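Local structure of nitroreductase-like family protein (Bacillus cereus, 2I7H) at residues T41-H46 with M120-L125; S86-S91 with I162-Y167. The protein belongs to the nitroreductase-like family, whose members have an alpha/beta fold, and binds flavin mononucleotide between the two subunits of its assembly. All blocks are in the same frame, centred on the assembly; numbering follows the deposited sequence.

In the fold
The four segments alternate along the chain: 41-46 of contact 1, 86-91 of contact 2, then 120-125 of contact 1 and 162-167 of contact 2. The centres of the two contacts are about 22 Å apart, on opposite sides of the centre of the chain. They are joined where helix 106-129 packs on strand 157-167 of the four-stranded antiparallel sheet: Met120 CE comes within 3.7 Å of Leu163 CG. Contact 1 lies beside the flavin mononucleotide at the subunit interface; contact 2 ties helix 75-90 to the sheet within one chain, although its Arg88 side chain is about 7 Å from a bound flavin mononucleotide. Together they bring parts far apart in sequence into one fold.

Contact 1: T41-H46 with M120-L125; sequences TWAPNH and MQNFQL. With FMN (flavin mononucleotide), chain J.
Asn122 meets Ala43 through its amide nitrogen alone: ND2 lies 3.4 Å from both CA and CB of Ala43, a van der Waals contact between helix 106-129 and the loop after helix 30-40. With chi1 at -83°, CG beside the backbone N carries the amide toward the loop. No hydrogen bond links the two segments; ND2 donates just outside them, to Ala40 O.

Hydrogen bonds fix the loop itself. Asn45 ND2 donates to Ala43 O at 3.0 Å, somewhat bent at 142°, while Asn45 OD1 accepts from Glu50 N. Ala43 O is gripped a second time by Arg177 of the second subunit.

The flavin mononucleotide meets the loop through polar and apolar contacts. Asn45 N donates almost straight (163°) to FMN O4' at 2.7 Å, and that hydroxyl donates a longer bond to Asn45 O, 3.3 Å away. Pro44 CB packs 3.8 Å from the flavin methyl C8M, and the His46 ring lies obliquely against the flavin. Arg17, Ser19, Arg21, Ser138 and Arg177 of the second subunit also bond the ligand.

Asn122 is thus bonded to the end of helix 30-40 and only packs against the loop, whose Asn45 backbone holds O4'.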
# COMPACT_ATOMS: atom_id res chain seq x y z
N THR A 41 -4.45 4.34 -10.20
CA THR A 41 -5.61 3.43 -10.12
C THR A 41 -5.26 2.00 -10.51
O THR A 41 -6.01 1.09 -10.25
CB THR A 41 -6.88 3.92 -10.88
OG1 THR A 41 -6.59 4.06 -12.27
CG2 THR A 41 -7.40 5.27 -10.34
N TRP A 42 -4.09 1.79 -11.09
CA TRP A 42 -3.66 0.45 -11.44
C TRP A 42 -3.10 -0.27 -10.22
O TRP A 42 -2.23 -1.09 -10.32
CB TRP A 42 -2.66 0.50 -12.62
CG TRP A 42 -3.37 0.85 -13.85
CD1 TRP A 42 -3.54 2.10 -14.36
CD2 TRP A 42 -4.10 -0.05 -14.72
NE1 TRP A 42 -4.31 2.04 -15.51
CE2 TRP A 42 -4.67 0.74 -15.74
CE3 TRP A 42 -4.31 -1.43 -14.73
CZ2 TRP A 42 -5.44 0.18 -16.78
CZ3 TRP A 42 -5.06 -1.99 -15.74
CH2 TRP A 42 -5.64 -1.18 -16.75
N ALA A 43 -3.64 0.03 -9.06
CA ALA A 43 -3.26 -0.65 -7.83
C ALA A 43 -3.99 -1.99 -7.81
O ALA A 43 -5.08 -2.10 -8.36
CB ALA A 43 -3.65 0.23 -6.63
N PRO A 44 -3.40 -3.02 -7.16
CA PRO A 44 -4.17 -4.26 -6.98
C PRO A 44 -5.40 -3.95 -6.14
O PRO A 44 -5.36 -3.10 -5.23
CB PRO A 44 -3.22 -5.12 -6.14
CG PRO A 44 -2.38 -4.14 -5.41
CD PRO A 44 -2.09 -3.11 -6.48
N ASN A 45 -6.50 -4.61 -6.44
CA ASN A 45 -7.71 -4.42 -5.67
C ASN A 45 -8.60 -5.60 -5.85
O ASN A 45 -8.97 -5.95 -6.97
CB ASN A 45 -8.43 -3.11 -6.01
CG ASN A 45 -8.88 -3.03 -7.45
OD1 ASN A 45 -10.07 -2.94 -7.71
ND2 ASN A 45 -7.91 -2.98 -8.39
N HIS A 46 -8.95 -6.22 -4.74
CA HIS A 46 -9.62 -7.49 -4.79
C HIS A 46 -10.99 -7.33 -5.44
O HIS A 46 -11.71 -6.38 -5.15
CB HIS A 46 -9.67 -8.19 -3.42
CG HIS A 46 -9.90 -9.67 -3.51
ND1 HIS A 46 -10.99 -10.30 -2.96
CD2 HIS A 46 -9.19 -10.64 -4.13
CE1 HIS A 46 -10.94 -11.59 -3.21
NE2 HIS A 46 -9.85 -11.83 -3.91
N MSE A 120 -2.39 4.78 -2.91
CA MSE A 120 -1.71 5.97 -2.37
C MSE A 120 -0.21 5.90 -2.51
O MSE A 120 0.43 6.90 -2.83
CB MSE A 120 -2.09 6.24 -0.90
CG MSE A 120 -3.52 6.69 -0.74
SE MSE A 120 -4.14 6.96 1.10
CE MSE A 120 -3.20 8.57 1.51
N GLN A 121 0.34 4.72 -2.25
CA GLN A 121 1.74 4.47 -2.45
C GLN A 121 2.14 4.60 -3.94
O GLN A 121 3.14 5.24 -4.24
CB GLN A 121 2.16 3.11 -1.88
CG GLN A 121 3.60 2.72 -2.22
CD GLN A 121 4.66 3.61 -1.60
OE1 GLN A 121 5.86 3.34 -1.75
NE2 GLN A 121 4.25 4.66 -0.91
N ASN A 122 1.33 4.01 -4.83
CA ASN A 122 1.50 4.22 -6.27
C ASN A 122 1.59 5.70 -6.58
O ASN A 122 2.48 6.14 -7.29
CB ASN A 122 0.29 3.71 -7.04
CG ASN A 122 0.32 2.24 -7.30
OD1 ASN A 122 1.33 1.55 -7.13
ND2 ASN A 122 -0.81 1.74 -7.76
N PHE A 123 0.61 6.45 -6.06
CA PHE A 123 0.53 7.88 -6.32
C PHE A 123 1.79 8.59 -5.86
O PHE A 123 2.30 9.46 -6.56
CB PHE A 123 -0.66 8.52 -5.61
CG PHE A 123 -0.71 9.99 -5.80
CD1 PHE A 123 -1.27 10.54 -6.98
CD2 PHE A 123 -0.10 10.83 -4.88
CE1 PHE A 123 -1.25 11.90 -7.16
CE2 PHE A 123 -0.08 12.19 -5.07
CZ PHE A 123 -0.65 12.73 -6.20
N GLN A 124 2.28 8.22 -4.67
CA GLN A 124 3.46 8.86 -4.09
C GLN A 124 4.69 8.63 -4.97
O GLN A 124 5.49 9.55 -5.16
CB GLN A 124 3.70 8.36 -2.67
CG GLN A 124 2.72 8.90 -1.59
CD GLN A 124 3.31 8.62 -0.18
OE1 GLN A 124 3.79 7.52 0.07
NE2 GLN A 124 3.32 9.61 0.68
N LEU A 125 4.80 7.42 -5.53
CA LEU A 125 5.87 7.03 -6.44
C LEU A 125 5.79 7.77 -7.77
O LEU A 125 6.75 8.38 -8.22
CB LEU A 125 5.85 5.51 -6.66
CG LEU A 125 6.19 4.67 -5.44
CD1 LEU A 125 6.09 3.15 -5.72
CD2 LEU A 125 7.55 5.08 -4.89
N1 FMN J . -6.15 -12.48 -5.55
C2 FMN J . -6.59 -13.79 -5.34
O2 FMN J . -6.58 -14.62 -6.25
N3 FMN J . -7.03 -14.17 -4.09
C4 FMN J . -7.04 -13.26 -3.05
O4 FMN J . -7.35 -13.62 -1.92
C4A FMN J . -6.61 -11.94 -3.26
N5 FMN J . -6.63 -11.04 -2.22
C5A FMN J . -6.20 -9.75 -2.42
C6 FMN J . -6.24 -8.89 -1.33
C7 FMN J . -5.83 -7.59 -1.39
C7M FMN J . -5.24 -7.15 -0.09
C8 FMN J . -5.37 -7.09 -2.62
C8M FMN J . -4.67 -5.77 -2.68
C9 FMN J . -5.33 -7.95 -3.73
C9A FMN J . -5.73 -9.31 -3.65
N10 FMN J . -5.74 -10.20 -4.75
C10 FMN J . -6.14 -11.54 -4.52
C1' FMN J . -6.46 -9.69 -5.96
C2' FMN J . -5.63 -8.95 -7.00
O2' FMN J . -4.60 -8.19 -6.39
C3' FMN J . -6.60 -8.06 -7.78
O3' FMN J . -7.64 -8.82 -8.36
C4' FMN J . -5.92 -7.31 -8.89
O4' FMN J . -6.26 -5.95 -8.82
C5' FMN J . -6.41 -7.85 -10.22
O5' FMN J . -5.93 -7.00 -11.23
P FMN J . -4.34 -6.75 -11.39
O1P FMN J . -3.63 -6.77 -10.05
O2P FMN J . -4.19 -5.34 -11.99
O3P FMN J . -3.78 -7.85 -12.30

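Contact 2: S86-S91 with I162-Y167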
# COMPACT_ATOMS: atom_id res chain seq x y z
N SER A 86 -3.53 26.29 9.72
CA SER A 86 -4.07 27.13 8.64
C SER A 86 -2.99 27.69 7.70
O SER A 86 -3.13 27.65 6.49
CB SER A 86 -4.88 28.28 9.23
OG SER A 86 -5.53 29.02 8.21
N ASP A 87 -1.90 28.19 8.27
CA ASP A 87 -0.82 28.74 7.49
C ASP A 87 -0.09 27.66 6.70
O ASP A 87 0.32 27.90 5.55
CB ASP A 87 0.15 29.51 8.39
CG ASP A 87 -0.43 30.83 8.84
OD1 ASP A 87 -1.59 31.14 8.49
OD2 ASP A 87 0.28 31.58 9.54
N ARG A 88 0.05 26.49 7.31
CA ARG A 88 0.67 25.34 6.65
C ARG A 88 -0.15 24.83 5.45
O ARG A 88 0.40 24.58 4.38
CB ARG A 88 0.88 24.21 7.64
CG ARG A 88 2.13 23.44 7.36
CD ARG A 88 1.92 21.95 7.31
NE ARG A 88 1.31 21.38 8.52
CZ ARG A 88 0.31 20.51 8.51
NH1 ARG A 88 -0.24 20.10 7.38
NH2 ARG A 88 -0.16 20.04 9.65
N PHE A 89 -1.44 24.65 5.66
CA PHE A 89 -2.33 24.13 4.62
C PHE A 89 -2.40 25.11 3.45
O PHE A 89 -2.66 24.74 2.30
CB PHE A 89 -3.74 23.94 5.20
CG PHE A 89 -3.98 22.62 5.83
CD1 PHE A 89 -3.20 22.18 6.89
CD2 PHE A 89 -5.05 21.82 5.41
CE1 PHE A 89 -3.44 20.95 7.50
CE2 PHE A 89 -5.30 20.60 6.02
CZ PHE A 89 -4.49 20.16 7.08
N LEU A 90 -2.21 26.38 3.77
CA LEU A 90 -2.39 27.44 2.80
C LEU A 90 -1.10 27.76 2.04
O LEU A 90 -1.12 28.51 1.05
CB LEU A 90 -3.00 28.66 3.49
CG LEU A 90 -4.53 28.80 3.39
CD1 LEU A 90 -5.28 27.51 3.27
CD2 LEU A 90 -5.10 29.60 4.52
N SER A 91 0.02 27.19 2.51
CA SER A 91 1.29 27.22 1.77
C SER A 91 1.65 25.83 1.27
O SER A 91 2.82 25.50 1.06
CB SER A 91 2.43 27.84 2.60
OG SER A 91 2.40 27.34 3.92
N ILE A 162 -4.65 11.93 4.20
CA ILE A 162 -4.67 13.21 3.52
C ILE A 162 -3.29 13.40 2.96
O ILE A 162 -2.32 13.44 3.69
CB ILE A 162 -5.10 14.39 4.42
CG1 ILE A 162 -6.45 14.07 5.07
CG2 ILE A 162 -5.11 15.73 3.58
CD1 ILE A 162 -7.12 15.22 5.82
N LEU A 163 -3.19 13.48 1.64
CA LEU A 163 -1.91 13.71 1.00
C LEU A 163 -1.70 15.20 0.78
O LEU A 163 -2.55 15.86 0.21
CB LEU A 163 -1.84 12.97 -0.34
CG LEU A 163 -1.86 11.46 -0.39
CD1 LEU A 163 -2.47 11.10 -1.72
CD2 LEU A 163 -0.43 10.90 -0.26
N HIS A 164 -0.57 15.71 1.27
CA HIS A 164 -0.18 17.11 1.10
C HIS A 164 0.92 17.15 0.05
O HIS A 164 1.88 16.41 0.14
CB HIS A 164 0.29 17.71 2.42
CG HIS A 164 -0.82 17.87 3.42
ND1 HIS A 164 -1.25 19.10 3.86
CD2 HIS A 164 -1.59 16.95 4.06
CE1 HIS A 164 -2.22 18.94 4.74
NE2 HIS A 164 -2.45 17.65 4.87
N ILE A 165 0.74 17.99 -0.95
CA ILE A 165 1.47 17.82 -2.21
C ILE A 165 1.97 19.16 -2.73
O ILE A 165 1.27 20.16 -2.66
CB ILE A 165 0.56 17.22 -3.31
CG1 ILE A 165 -0.13 15.95 -2.81
CG2 ILE A 165 1.34 16.96 -4.61
CD1 ILE A 165 -1.48 15.67 -3.46
N GLY A 166 3.19 19.16 -3.26
CA GLY A 166 3.69 20.30 -4.02
C GLY A 166 5.14 20.12 -4.40
O GLY A 166 5.78 19.15 -3.97
N TYR A 167 5.65 21.04 -5.21
CA TYR A 167 7.06 21.05 -5.58
C TYR A 167 7.88 21.48 -4.37
O TYR A 167 7.37 22.15 -3.47
CB TYR A 167 7.31 21.96 -6.80
CG TYR A 167 6.63 21.44 -8.03
CD1 TYR A 167 5.44 22.03 -8.50
CD2 TYR A 167 7.13 20.33 -8.72
CE1 TYR A 167 4.79 21.52 -9.63
CE2 TYR A 167 6.50 19.82 -9.84
CZ TYR A 167 5.33 20.41 -10.29
OH TYR A 167 4.71 19.89 -11.40
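His164 and Phe89 form a T-shaped (edge-to-face) pair, with the imidazole supplying the edge and the phenyl ring the face. The ring planes stand at 87°, the centroids are 4.8 Å apart, and His164 CE1 sits 3.5 Å from Phe89 CZ, offset toward the rim of the phenyl ring. Lying between two nitrogens, the CE1 C-H is probably polarised, which suits it to the pi face. On the strand, His164 CG stands beside the backbone N (chi1 -69°), sending the imidazole out from the sheet to the helix.

Arg88 approaches the same carbon by another route. Its chain bends at chi2 and chi3, and this brings NH1 to 3.5 Å from His164 CE1. The two side chains cross at about a right angle. Here the edge of the guanidinium is presented, while its plane is turned 64° from that of the imidazole, so the two groups are not stacked. CE1 is therefore the meeting point of both helix side chains.

Around the pair, Phe89 also packs on Leu65 and Val66 of helix 62-71, and His164 touches Gln95 of strand 94-101. Strand 157-167 runs between strands 94-101 and 132-137. The residue preceding His164, Leu163, points to the opposite face of the sheet and packs on Met120, Phe123 and Gln124 of helix 106-129, so the sheet is sandwiched between that helix and helix 75-90.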